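Local coordinates for putative nitrate transport protein (Thermoplasma volcanium, PDB 3MST) that is of unproven function but probably takes part in transport, possibly of nitrate, and may bind a small solute between its two domains, at residues F26-F32 with K196-Y200; G69-F73 with I240-G244; S89-L95 with G131-G137; F103-I107 with L229-V234; Y175-I179 with G213-T217. All coordinates share one frame; numbering follows the deposited sequence. Where two conformers were deposited one is given.

Contact 1: residues F26-F32 with K196-Y200; sequences FSGPVSF and KSGYY. Unlike the reference sequence in segment 26-32: Ser27 (reference Ala).
Tyr200 reaches across to the loop 26-32 with its hydroxyl, giving a hydrogen bond from OH to Ser27 O of 2.7 Å that runs nearly along the C=O axis (164° at the oxygen). Its CG stands beside the backbone N and anti to the carbonyl carbon (chi1 -56°), which sends the ring toward the loop. There CE2 also lies 3.6 Å from Phe32 CZ; the two ring planes are almost perpendicular, 89° apart, and meet obliquely. Tyr199 CD1 sits over the centre of one face of the Tyr200 ring, while Tyr199 CB packs 3.8 Å from Ser27 CB. A phenylalanine here would probably leave Ser27 O without its hydroxyl donor. Pro29 adjoins a bound acetate, probably from the crystallisation liquor. Farther along, Phe26 turns the edge of its ring to the helix end, CD2 being 3.6 Å from Lys196 O. The ammonium of Lys196 leads off to Glu38 and Glu39. Gly198, with positive phi, is the first residue to leave helical geometry. The whole joins the end of helix 186-197 to the loop that leaves strand 22-24 of the six-stranded mixed sheet and leads into helix 32-36.

Contact 2: residues G69-F73 with I240-G244; sequences GLKIF and IEIIG
Ile72 O is gripped by the backbone of the C-terminal tail: Ile243 N donates to it over 2.8 Å in a nearly straight bond (168° at the hydrogen), and Ile242 CA adds a CA-H...O contact of 3.3 Å. On the same edge of the strand, Ile72 N donates to Glu241 O, 2.9 Å away and in the carbonyl plane. These two bonds make a single bridge between Ile72 and Ile242, with the two chains running in roughly the same direction. Isoleucines close in around it. Ile72 CD1 meets Ile240 CG2 at 3.7 Å, the side chains crossing at about a right angle. Ile243 holds CG1 between its backbone N and carbonyl carbon (chi1 57°), a rotation that presents CG1 to Phe73 CB and CG2 to Lys71 CD, the latter pair 3.5 Å apart. Lys71 is extended beyond CG and lies side by side with Glu241. Its NZ is 3.7 Å from Glu241 OE1, a long salt bridge, and water 1 accepts from NZ and donates to OE1. An alanine at Lys71 would probably leave Glu241 without this lysine's charge nearby and bare the flank of Ile243. Arg227 and Arg220, the latter also bonded to the terminal Gly244, hold the tail from helix 220-230. The chemistry implies an attachment made by directional backbone bonds and branched apolar side chains, with the charged pair at its outer edge.

Contact 3: residues S89-L95 with G131-G137; sequences SGRIYTL and GYSALVG. With EDO (1,2-ethanediol), chain J.
Arg91 lies over one face of the Tyr132 ring and can be followed outward along it. CB comes 3.6 Å from Tyr132 CD1. CG passes beside the 1,2-ethanediol, probably from the crystallisation liquor. CD makes a CH-pi contact, 3.6 Å from the centroid of the Tyr132 ring and 15° off its normal. NE then turns to the diol and donates to its O1 over 2.9 Å, in the plane of the guanidinium. CZ stands 3.2 Å from Tyr132 OH, which lies over the centre of the guanidinium face; the two planes are only 8° apart. At the tip NH1 bonds to Tyr93 OH at 2.9 Å, and NH2 lies near Tyr132 OH at too poor an angle to bond. The chain, extended from CG to NE, keeps the arginine flat along the ring. Arg91 O is held twice by Ser133, through its OG and its N. The parallel ladder continues from Tyr93 N to Ser133 O and from Leu135 N to Tyr93 O, and Thr94 OG1 adds a side-chain bond of 2.8 Å to Leu135 O. Ile92 packs its CG2 on Leu135 CB, and Gly131 closes helix 121-129 with a Schellman motif. Two beta-alpha-beta crossovers place strand 91-94 between 115-118 and 133-137: one through helix 100-112, packed on Ile92 and Thr94, the other through helix 121-129 on the opposite face, with Tyr93 and Ala134.

Contact 4: residues F103-I107 with L229-V234; sequences FNARI and LYSRVV
Phe103 meets Val233 and Val234 at the start of the segment. Val234 CG2 sits over the face of the Phe103 ring in a CH-pi contact, 3.6 Å from its centroid and 16° off the normal, and Val233 CG2 approaches obliquely, 3.6 Å from CD1 of Phe103. Next comes Asn104, whose OD1 lies 2.7 Å from Tyr230 OH, at the edge of the tyrosine ring and near its plane; the amide and ring planes are 54° apart. Both also bond an unidentified molecule, probably from the crystallisation liquor though it may mark a pocket, Asn104 through ND2 and Tyr230 through OH. Arg106 bends at chi3 (56°), which folds the guanidinium back over Val233. Val233 CG1 then lies over the centre of one face, 3.8 Å from Arg106 CZ, while water 3 at the edge accepts from Arg106 NH2 and donates to Val233 O. Ile107 closes the segment: its CD1 is 3.5 Å from Tyr230 CE1, CG2 faces Leu229 CD1, and CG1 reaches Val233 CG1. Its carbonyl is tied through water 4 to NH1 of Arg232, a group that also bonds Tyr111. Helix 100-112 therefore rests on the C-terminal end of helix 220-230 and the turn after it. Met150 of helix 146-152 touches both Ile107 and Leu229, and on another flank Ala105 packs against strands 91-94 and 115-118.

Contact 5: residues Y175-I179 with G213-T217; sequences YEQGI and GHEVT. With EDO (1,2-ethanediol), chain I.
Ile179, Tyr175, His214 and Val216 form the close-packed part of the contact. Ile179 CD1 comes 3.7 Å from His214 CB and 3.9 Å from Val216 CG2, wedged between the two side chains. The same Val216 CG2 approaches the Tyr175 ring obliquely, 3.6 Å from CD1. Tyr175 has CG anti to its own N and beside the carbonyl carbon (chi1 -159°), an orientation that swings the ring across His214, so that its OH stands at the edge of the imidazole, 3.4 Å from His214 CD2. The polar ends of this pair are engaged by the loop 26-32: Tyr175 OH bonds Val30 O, and His214 NE2 bonds Pro29 O. Helix 169-184 here packs against strand 215-217, an outermost strand of the six-stranded mixed sheet, in an alpha/beta layering; the axes of 175-179 and strand 215-217 run roughly antiparallel, at 158°, and pass 9.3 Å apart. Pro33 of helix 32-36 touches Tyr175, Ile179 and His214, and Met162 of strand 160-164 backs Tyr175 and Val216. The looser side begins at Glu176. In the conformer given its chain bends at chi2 (-77°), bringing OE2 to 3.5 Å from Val216 CB. Water 5 accepts from Val216 N, but its link to this carboxylate is doubtful. Gln177, exposed, meets none of the strand; its OE1 instead accepts from both hydroxyls of a 1,2-ethanediol, probably from the crystallisation liquor.

Contacts 1 and 5 touch directly, with centres 15 Å apart, through two probable hydrogen bonds to carbonyls of the loop 26-32. Contact 2 reaches the same six-stranded sheet as contact 5 through neighbouring strands 71-77 and 215-217, their nearest atoms about 5 Å apart. Contacts 3 and 4, centred 15 Å apart, meet where Ala105 packs on Ile92 and Thr94 of the five-stranded sheet. Contact 4 brings helix 220-230, which follows strand 215-217, against that second sheet's helix. Bound acetate, probably from the crystallisation liquor, lies about 3 Å from the side chain of Pro29 in contact 1 and about 4 Å from Gly137 in contact 3; it may mark a pocket between the two sheets.

Contact 1: residues F26-F32 with K196-Y200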
# COMPACT_ATOMS: atom_id res chain seq x y z
N PHE A 26 -9.24 4.41 2.24
CA PHE A 26 -9.85 3.26 2.86
C PHE A 26 -9.88 2.05 1.93
O PHE A 26 -10.03 0.90 2.38
CB PHE A 26 -11.27 3.55 3.36
CG PHE A 26 -11.37 4.37 4.63
CD1 PHE A 26 -10.32 5.08 5.15
CD2 PHE A 26 -12.58 4.42 5.30
CE1 PHE A 26 -10.50 5.84 6.29
CE2 PHE A 26 -12.76 5.14 6.43
CZ PHE A 26 -11.72 5.86 6.95
N SER A 27 -9.72 2.27 0.64
CA SER A 27 -9.59 1.16 -0.28
C SER A 27 -8.15 0.64 -0.44
O SER A 27 -7.92 -0.37 -1.11
CB SER A 27 -10.13 1.50 -1.63
OG SER A 27 -9.42 2.55 -2.21
N GLY A 28 -7.19 1.32 0.19
CA GLY A 28 -5.80 0.90 0.13
C GLY A 28 -5.51 0.03 1.32
O GLY A 28 -5.83 0.43 2.45
N PRO A 29 -4.83 -1.12 1.13
CA PRO A 29 -4.49 -1.99 2.28
C PRO A 29 -3.67 -1.33 3.37
O PRO A 29 -3.69 -1.78 4.52
CB PRO A 29 -3.74 -3.15 1.63
CG PRO A 29 -4.37 -3.22 0.24
CD PRO A 29 -4.53 -1.79 -0.16
N VAL A 30 -2.97 -0.23 3.06
CA VAL A 30 -2.24 0.48 4.11
C VAL A 30 -3.17 0.93 5.24
O VAL A 30 -2.74 1.05 6.36
CB VAL A 30 -1.45 1.70 3.56
CG1 VAL A 30 -2.40 2.85 3.12
CG2 VAL A 30 -0.44 2.22 4.60
N SER A 31 -4.45 1.19 4.93
CA SER A 31 -5.41 1.62 5.95
C SER A 31 -5.94 0.52 6.85
O SER A 31 -6.50 0.84 7.90
CB SER A 31 -6.60 2.29 5.29
OG SER A 31 -7.43 1.39 4.59
N PHE A 32 -5.82 -0.74 6.44
CA PHE A 32 -6.64 -1.77 7.04
C PHE A 32 -6.36 -1.94 8.53
O PHE A 32 -7.33 -2.14 9.28
CB PHE A 32 -6.50 -3.09 6.30
CG PHE A 32 -7.03 -3.07 4.86
CD1 PHE A 32 -7.71 -1.98 4.33
CD2 PHE A 32 -6.80 -4.18 4.10
CE1 PHE A 32 -8.17 -2.05 2.99
CE2 PHE A 32 -7.22 -4.27 2.78
CZ PHE A 32 -7.90 -3.20 2.23
N LYS A 196 -16.23 -0.97 5.50
CA LYS A 196 -15.71 0.38 5.59
C LYS A 196 -15.03 0.88 4.29
O LYS A 196 -15.02 2.07 4.01
CB LYS A 196 -14.75 0.49 6.78
CG LYS A 196 -15.44 0.33 8.10
CD LYS A 196 -14.47 0.56 9.25
CE LYS A 196 -15.16 0.49 10.60
NZ LYS A 196 -14.23 0.87 11.72
N SER A 197 -14.46 -0.06 3.55
CA SER A 197 -13.61 0.27 2.39
C SER A 197 -14.39 0.82 1.25
O SER A 197 -13.83 1.55 0.45
CB SER A 197 -12.82 -0.93 1.88
OG SER A 197 -13.67 -1.86 1.24
N GLY A 198 -15.66 0.41 1.15
CA GLY A 198 -16.48 0.69 -0.01
C GLY A 198 -15.82 0.20 -1.27
O GLY A 198 -15.84 0.93 -2.28
N TYR A 199 -15.19 -0.99 -1.25
CA TYR A 199 -14.49 -1.39 -2.45
C TYR A 199 -14.39 -2.89 -2.65
O TYR A 199 -14.51 -3.33 -3.76
CB TYR A 199 -13.08 -0.79 -2.40
CG TYR A 199 -12.30 -0.91 -3.66
CD1 TYR A 199 -11.54 -2.05 -3.92
CD2 TYR A 199 -12.32 0.10 -4.61
CE1 TYR A 199 -10.83 -2.19 -5.10
CE2 TYR A 199 -11.60 -0.02 -5.78
CZ TYR A 199 -10.88 -1.16 -6.04
OH TYR A 199 -10.17 -1.26 -7.21
N TYR A 200 -14.14 -3.64 -1.59
CA TYR A 200 -13.95 -5.07 -1.64
C TYR A 200 -15.18 -5.75 -1.08
O TYR A 200 -15.72 -5.33 -0.05
CB TYR A 200 -12.77 -5.47 -0.78
CG TYR A 200 -11.48 -4.80 -1.12
CD1 TYR A 200 -10.62 -5.32 -2.10
CD2 TYR A 200 -11.09 -3.65 -0.49
CE1 TYR A 200 -9.42 -4.65 -2.42
CE2 TYR A 200 -9.93 -3.01 -0.79
CZ TYR A 200 -9.08 -3.51 -1.73
OH TYR A 200 -7.85 -2.91 -2.04

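Contact 2: residues G69-F73 with I240-G244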
# COMPACT_ATOMS: atom_id res chain seq x y z
N GLY A 69 3.40 16.80 1.02
CA GLY A 69 4.40 17.73 1.56
C GLY A 69 4.77 17.50 3.01
O GLY A 69 5.22 18.44 3.69
N LEU A 70 4.57 16.28 3.48
CA LEU A 70 4.87 15.91 4.85
C LEU A 70 6.17 15.10 4.87
O LEU A 70 6.74 14.82 3.81
CB LEU A 70 3.69 15.17 5.49
CG LEU A 70 2.40 15.99 5.68
CD1 LEU A 70 1.24 15.05 6.05
CD2 LEU A 70 2.61 17.08 6.74
N LYS A 71 6.66 14.75 6.05
CA LYS A 71 7.92 14.01 6.25
C LYS A 71 7.63 12.58 6.64
O LYS A 71 6.81 12.31 7.54
CB LYS A 71 8.73 14.68 7.35
CG LYS A 71 9.02 16.12 7.03
CD LYS A 71 9.92 16.81 8.07
CE LYS A 71 9.96 18.33 7.83
NZ LYS A 71 10.81 19.00 8.88
N ILE A 72 8.25 11.66 5.93
CA ILE A 72 8.07 10.23 6.21
C ILE A 72 8.71 9.82 7.52
O ILE A 72 9.91 10.09 7.72
CB ILE A 72 8.61 9.38 5.04
CG1 ILE A 72 7.84 9.64 3.76
CG2 ILE A 72 8.63 7.88 5.39
CD1 ILE A 72 8.53 9.06 2.52
N PHE A 73 7.96 9.20 8.42
CA PHE A 73 8.51 8.72 9.70
C PHE A 73 8.43 7.23 9.93
O PHE A 73 8.96 6.75 10.91
CB PHE A 73 7.88 9.49 10.88
CG PHE A 73 6.41 9.24 11.07
CD1 PHE A 73 5.97 8.19 11.83
CD2 PHE A 73 5.48 10.14 10.61
CE1 PHE A 73 4.62 7.96 12.05
CE2 PHE A 73 4.10 9.90 10.83
CZ PHE A 73 3.69 8.83 11.57
N ILE A 240 11.12 14.54 -0.73
CA ILE A 240 10.43 14.23 0.53
C ILE A 240 11.45 13.79 1.57
O ILE A 240 12.25 12.91 1.36
CB ILE A 240 9.32 13.16 0.30
CG1 ILE A 240 8.19 13.67 -0.61
CG2 ILE A 240 8.73 12.69 1.64
CD1 ILE A 240 7.32 14.80 -0.00
N GLU A 241 11.42 14.47 2.71
CA GLU A 241 12.33 14.22 3.78
C GLU A 241 11.84 13.04 4.62
O GLU A 241 10.65 12.76 4.68
CB GLU A 241 12.42 15.46 4.67
CG GLU A 241 13.05 16.63 4.00
CD GLU A 241 12.91 17.89 4.85
OE1 GLU A 241 12.89 17.78 6.11
OE2 GLU A 241 12.78 18.99 4.26
N ILE A 242 12.77 12.33 5.23
CA ILE A 242 12.58 11.22 6.15
C ILE A 242 13.09 11.62 7.53
O ILE A 242 14.20 12.17 7.68
CB ILE A 242 13.34 10.01 5.62
CG1 ILE A 242 12.66 9.54 4.28
CG2 ILE A 242 13.40 8.90 6.68
CD1 ILE A 242 13.53 8.61 3.48
N ILE A 243 12.28 11.40 8.54
CA ILE A 243 12.62 11.81 9.88
C ILE A 243 12.82 10.55 10.70
O ILE A 243 12.16 9.52 10.50
CB ILE A 243 11.65 12.95 10.41
CG1 ILE A 243 10.21 12.55 10.40
CG2 ILE A 243 11.79 14.19 9.54
CD1 ILE A 243 9.32 13.55 10.91
N GLY A 244 13.80 10.64 11.59
CA GLY A 244 14.37 9.46 12.26
C GLY A 244 15.73 8.94 11.77
O GLY A 244 16.66 9.66 11.32
OXT GLY A 244 15.96 7.73 11.89
O HOH W 1 13.35 20.29 7.43
O HOH W 2 11.10 7.79 12.14

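Contact 3: residues S89-L95 with G131-G137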
# COMPACT_ATOMS: atom_id res chain seq x y z
N SER A 89 8.15 -12.53 -21.47
CA SER A 89 7.38 -12.31 -22.69
C SER A 89 7.50 -10.94 -23.31
O SER A 89 7.03 -10.76 -24.40
CB SER A 89 5.92 -12.59 -22.41
OG SER A 89 5.41 -11.57 -21.51
N GLY A 90 8.08 -9.95 -22.61
CA GLY A 90 8.23 -8.60 -23.12
C GLY A 90 7.15 -7.57 -22.84
O GLY A 90 7.27 -6.40 -23.19
N ARG A 91 6.06 -8.02 -22.20
CA ARG A 91 5.01 -7.09 -21.79
C ARG A 91 4.56 -7.41 -20.37
O ARG A 91 4.45 -8.59 -20.03
CB ARG A 91 3.76 -7.20 -22.68
CG ARG A 91 3.98 -6.91 -24.11
CD ARG A 91 2.66 -6.91 -24.87
NE ARG A 91 2.90 -6.84 -26.33
CZ ARG A 91 1.94 -7.00 -27.23
NH1 ARG A 91 0.70 -7.20 -26.84
NH2 ARG A 91 2.20 -6.95 -28.52
N ILE A 92 4.34 -6.36 -19.58
CA ILE A 92 3.67 -6.47 -18.29
C ILE A 92 2.42 -5.61 -18.38
O ILE A 92 2.47 -4.39 -18.48
CB ILE A 92 4.53 -5.98 -17.09
CG1 ILE A 92 5.86 -6.71 -17.01
CG2 ILE A 92 3.70 -6.14 -15.78
CD1 ILE A 92 6.85 -6.13 -15.95
N TYR A 93 1.27 -6.28 -18.37
CA TYR A 93 -0.02 -5.60 -18.29
C TYR A 93 -0.30 -5.23 -16.84
O TYR A 93 0.02 -6.02 -15.94
CB TYR A 93 -1.12 -6.55 -18.84
CG TYR A 93 -1.15 -6.60 -20.36
CD1 TYR A 93 -0.29 -7.44 -21.05
CD2 TYR A 93 -1.92 -5.70 -21.08
CE1 TYR A 93 -0.26 -7.45 -22.43
CE2 TYR A 93 -1.90 -5.71 -22.47
CZ TYR A 93 -1.04 -6.59 -23.12
OH TYR A 93 -0.98 -6.62 -24.49
N THR A 94 -0.89 -4.06 -16.62
CA THR A 94 -1.23 -3.65 -15.25
C THR A 94 -2.43 -2.74 -15.28
O THR A 94 -3.13 -2.65 -16.31
CB THR A 94 0.02 -3.05 -14.57
OG1 THR A 94 -0.19 -2.98 -13.15
CG2 THR A 94 0.39 -1.70 -15.13
N LEU A 95 -2.71 -2.13 -14.14
CA LEU A 95 -3.85 -1.26 -13.96
C LEU A 95 -3.59 0.16 -14.45
O LEU A 95 -2.63 0.38 -15.18
CB LEU A 95 -4.33 -1.37 -12.52
CG LEU A 95 -4.90 -2.72 -12.08
CD1 LEU A 95 -5.95 -3.22 -13.07
CD2 LEU A 95 -3.89 -3.76 -11.76
N GLY A 131 -0.09 -15.48 -22.71
CA GLY A 131 1.34 -15.67 -22.75
C GLY A 131 2.19 -14.47 -22.40
O GLY A 131 3.40 -14.55 -22.40
N TYR A 132 1.55 -13.33 -22.13
CA TYR A 132 2.23 -12.17 -21.57
C TYR A 132 2.28 -12.31 -20.04
O TYR A 132 2.02 -13.38 -19.52
CB TYR A 132 1.63 -10.88 -22.09
CG TYR A 132 1.89 -10.66 -23.59
CD1 TYR A 132 3.18 -10.49 -24.05
CD2 TYR A 132 0.87 -10.69 -24.51
CE1 TYR A 132 3.46 -10.32 -25.40
CE2 TYR A 132 1.13 -10.48 -25.88
CZ TYR A 132 2.42 -10.27 -26.31
OH TYR A 132 2.73 -10.09 -27.67
N SER A 133 2.71 -11.25 -19.37
CA SER A 133 2.64 -11.17 -17.92
C SER A 133 1.77 -10.00 -17.49
O SER A 133 1.42 -9.15 -18.28
CB SER A 133 4.06 -11.07 -17.29
OG SER A 133 4.60 -9.77 -17.48
N ALA A 134 1.41 -9.99 -16.21
CA ALA A 134 0.60 -8.92 -15.65
C ALA A 134 0.99 -8.73 -14.18
O ALA A 134 1.45 -9.67 -13.53
CB ALA A 134 -0.89 -9.17 -15.77
N LEU A 135 0.74 -7.53 -13.67
CA LEU A 135 0.92 -7.21 -12.27
C LEU A 135 -0.40 -6.61 -11.80
O LEU A 135 -0.82 -5.55 -12.28
CB LEU A 135 2.06 -6.24 -12.07
CG LEU A 135 2.52 -6.00 -10.62
CD1 LEU A 135 1.53 -5.19 -9.79
CD2 LEU A 135 2.86 -7.26 -9.91
N VAL A 136 -1.08 -7.30 -10.90
CA VAL A 136 -2.42 -6.91 -10.47
C VAL A 136 -2.51 -7.00 -8.96
O VAL A 136 -1.76 -7.73 -8.31
CB VAL A 136 -3.53 -7.83 -11.11
CG1 VAL A 136 -3.48 -7.73 -12.63
CG2 VAL A 136 -3.36 -9.28 -10.66
N GLY A 137 -3.46 -6.30 -8.38
CA GLY A 137 -3.76 -6.52 -6.97
C GLY A 137 -4.25 -7.94 -6.75
O GLY A 137 -4.92 -8.53 -7.59
C1 EDO J . 5.59 -5.44 -26.84
O1 EDO J . 5.72 -6.84 -27.05
C2 EDO J . 6.90 -4.94 -26.32
O2 EDO J . 7.88 -5.21 -27.35

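Contact 4: residues F103-I107 with L229-V234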
# COMPACT_ATOMS: atom_id res chain seq x y z
N PHE A 103 3.28 1.81 -10.97
CA PHE A 103 4.63 2.18 -10.63
C PHE A 103 5.45 0.91 -10.37
O PHE A 103 6.62 0.81 -10.79
CB PHE A 103 4.66 3.13 -9.45
CG PHE A 103 4.14 4.48 -9.78
CD1 PHE A 103 4.62 5.19 -10.89
CD2 PHE A 103 3.20 5.10 -8.97
CE1 PHE A 103 4.12 6.48 -11.19
CE2 PHE A 103 2.74 6.39 -9.23
CZ PHE A 103 3.18 7.07 -10.34
N ASN A 104 4.88 -0.07 -9.68
CA ASN A 104 5.56 -1.34 -9.46
C ASN A 104 5.88 -2.04 -10.78
O ASN A 104 6.95 -2.63 -10.97
CB ASN A 104 4.75 -2.28 -8.52
CG ASN A 104 4.87 -1.90 -7.10
OD1 ASN A 104 5.89 -1.35 -6.69
ND2 ASN A 104 3.86 -2.29 -6.29
N ALA A 105 4.91 -2.03 -11.70
CA ALA A 105 5.12 -2.66 -13.02
C ALA A 105 6.28 -2.01 -13.75
O ALA A 105 7.08 -2.67 -14.40
CB ALA A 105 3.85 -2.61 -13.88
N ARG A 106 6.33 -0.68 -13.70
CA ARG A 106 7.44 0.06 -14.35
C ARG A 106 8.78 -0.23 -13.72
O ARG A 106 9.79 -0.33 -14.44
CB ARG A 106 7.17 1.55 -14.34
CG ARG A 106 6.02 1.95 -15.29
CD ARG A 106 5.66 3.41 -15.22
NE ARG A 106 6.87 4.24 -15.48
CZ ARG A 106 7.09 5.51 -15.10
NH1 ARG A 106 6.19 6.23 -14.44
NH2 ARG A 106 8.27 6.07 -15.36
N ILE A 107 8.84 -0.44 -12.42
CA ILE A 107 10.09 -0.82 -11.76
C ILE A 107 10.50 -2.22 -12.21
O ILE A 107 11.63 -2.46 -12.64
CB ILE A 107 9.96 -0.77 -10.21
CG1 ILE A 107 9.81 0.70 -9.81
CG2 ILE A 107 11.10 -1.58 -9.51
CD1 ILE A 107 9.44 0.91 -8.45
N LEU A 229 14.29 3.97 -4.57
CA LEU A 229 13.71 3.05 -5.55
C LEU A 229 12.55 3.66 -6.30
O LEU A 229 12.54 3.67 -7.55
CB LEU A 229 13.27 1.74 -4.86
CG LEU A 229 12.59 0.71 -5.77
CD1 LEU A 229 13.58 0.19 -6.85
CD2 LEU A 229 12.02 -0.44 -4.91
N TYR A 230 11.58 4.19 -5.57
CA TYR A 230 10.39 4.72 -6.20
C TYR A 230 10.61 6.05 -6.90
O TYR A 230 9.86 6.38 -7.79
CB TYR A 230 9.21 4.71 -5.23
CG TYR A 230 8.66 3.32 -5.00
CD1 TYR A 230 7.80 2.74 -5.94
CD2 TYR A 230 8.99 2.58 -3.90
CE1 TYR A 230 7.32 1.45 -5.76
CE2 TYR A 230 8.51 1.25 -3.71
CZ TYR A 230 7.67 0.70 -4.66
OH TYR A 230 7.15 -0.56 -4.48
N SER A 231 11.67 6.78 -6.57
CA SER A 231 11.99 7.97 -7.35
C SER A 231 12.34 7.66 -8.80
O SER A 231 12.29 8.57 -9.64
CB SER A 231 13.13 8.76 -6.72
OG SER A 231 12.72 9.35 -5.51
N ARG A 232 12.66 6.40 -9.11
CA ARG A 232 12.88 6.00 -10.51
C ARG A 232 11.67 6.32 -11.36
O ARG A 232 11.80 6.62 -12.55
CB ARG A 232 13.19 4.51 -10.66
CG ARG A 232 14.45 4.05 -10.05
CD ARG A 232 14.59 2.58 -10.17
NE ARG A 232 15.83 2.13 -9.59
CZ ARG A 232 16.24 0.86 -9.54
NH1 ARG A 232 15.54 -0.11 -10.10
NH2 ARG A 232 17.40 0.59 -8.96
N VAL A 233 10.50 6.26 -10.76
CA VAL A 233 9.23 6.43 -11.47
C VAL A 233 8.36 7.62 -10.99
O VAL A 233 7.46 8.02 -11.73
CB VAL A 233 8.41 5.11 -11.49
CG1 VAL A 233 9.20 4.05 -12.23
CG2 VAL A 233 8.05 4.65 -10.07
N VAL A 234 8.64 8.18 -9.80
CA VAL A 234 8.02 9.37 -9.23
C VAL A 234 9.18 10.30 -8.76
O VAL A 234 9.59 10.30 -7.61
CB VAL A 234 7.10 9.02 -8.03
CG1 VAL A 234 6.47 10.30 -7.49
CG2 VAL A 234 6.00 8.07 -8.51
O HOH W 3 8.25 8.85 -14.66
O HOH W 4 13.45 -0.21 -12.04

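Contact 5: residues Y175-I179 with G213-T217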
# COMPACT_ATOMS: atom_id res chain seq x y z
N TYR A 175 -1.20 1.24 14.93
CA TYR A 175 -1.07 0.46 13.71
C TYR A 175 -0.64 -0.99 14.01
O TYR A 175 -1.21 -1.94 13.48
CB TYR A 175 -0.10 1.15 12.75
CG TYR A 175 -0.24 0.75 11.31
CD1 TYR A 175 0.45 -0.35 10.80
CD2 TYR A 175 -1.07 1.46 10.47
CE1 TYR A 175 0.33 -0.71 9.48
CE2 TYR A 175 -1.24 1.10 9.11
CZ TYR A 175 -0.53 0.00 8.66
OH TYR A 175 -0.66 -0.35 7.33
N GLU A 176 0.37 -1.16 14.88
CA GLU A 176 0.79 -2.49 15.32
C GLU A 176 -0.36 -3.25 15.98
O GLU A 176 -0.52 -4.45 15.74
CB GLU A 176 1.96 -2.39 16.31
CG GLU A 176 3.19 -1.67 15.77
CD GLU A 176 4.04 -2.51 14.81
OE1 GLU A 176 3.54 -3.50 14.24
OE2 GLU A 176 5.23 -2.16 14.63
N GLN A 177 -1.14 -2.57 16.83
CA GLN A 177 -2.31 -3.21 17.47
C GLN A 177 -3.28 -3.70 16.40
O GLN A 177 -3.81 -4.83 16.50
CB GLN A 177 -3.00 -2.27 18.48
CG GLN A 177 -2.15 -1.98 19.75
CD GLN A 177 -2.82 -0.91 20.62
OE1 GLN A 177 -3.82 -0.31 20.21
NE2 GLN A 177 -2.25 -0.66 21.80
N GLY A 178 -3.47 -2.89 15.36
CA GLY A 178 -4.36 -3.32 14.30
C GLY A 178 -3.84 -4.50 13.48
O GLY A 178 -4.60 -5.33 13.00
N ILE A 179 -2.53 -4.53 13.25
CA ILE A 179 -1.90 -5.67 12.58
C ILE A 179 -2.17 -6.96 13.39
O ILE A 179 -2.55 -7.97 12.83
CB ILE A 179 -0.41 -5.42 12.39
CG1 ILE A 179 -0.15 -4.34 11.35
CG2 ILE A 179 0.30 -6.72 11.98
CD1 ILE A 179 1.33 -3.99 11.20
N GLY A 213 0.25 -9.58 5.21
CA GLY A 213 1.41 -9.63 6.07
C GLY A 213 2.02 -8.28 6.42
O GLY A 213 3.24 -8.14 6.40
N HIS A 214 1.18 -7.31 6.74
CA HIS A 214 1.65 -5.97 7.09
C HIS A 214 2.79 -6.00 8.09
O HIS A 214 2.70 -6.69 9.12
CB HIS A 214 0.55 -5.11 7.73
CG HIS A 214 -0.62 -4.77 6.85
ND1 HIS A 214 -1.58 -5.71 6.49
CD2 HIS A 214 -1.03 -3.59 6.34
CE1 HIS A 214 -2.50 -5.10 5.77
NE2 HIS A 214 -2.18 -3.81 5.66
N GLU A 215 3.84 -5.24 7.85
CA GLU A 215 4.94 -5.09 8.79
C GLU A 215 5.48 -3.67 8.75
O GLU A 215 5.88 -3.16 7.70
CB GLU A 215 6.04 -6.07 8.45
CG GLU A 215 7.17 -6.09 9.43
CD GLU A 215 8.34 -6.90 8.90
OE1 GLU A 215 9.15 -6.34 8.09
OE2 GLU A 215 8.43 -8.09 9.28
N VAL A 216 5.53 -3.04 9.92
CA VAL A 216 6.03 -1.68 10.07
C VAL A 216 7.55 -1.67 10.18
O VAL A 216 8.12 -2.57 10.81
CB VAL A 216 5.43 -1.05 11.35
CG1 VAL A 216 5.99 0.38 11.60
CG2 VAL A 216 3.93 -1.02 11.23
N THR A 217 8.20 -0.71 9.55
CA THR A 217 9.59 -0.43 9.79
C THR A 217 9.80 1.04 10.08
O THR A 217 9.21 1.92 9.48
CB THR A 217 10.48 -0.88 8.61
OG1 THR A 217 11.85 -0.54 8.89
CG2 THR A 217 10.05 -0.26 7.28
C1 EDO I . -4.28 3.02 20.70
O1 EDO I . -3.03 2.34 20.60
C2 EDO I . -5.39 2.23 20.01
O2 EDO I . -5.98 1.26 20.88
O HOH W 5 4.88 -4.53 12.35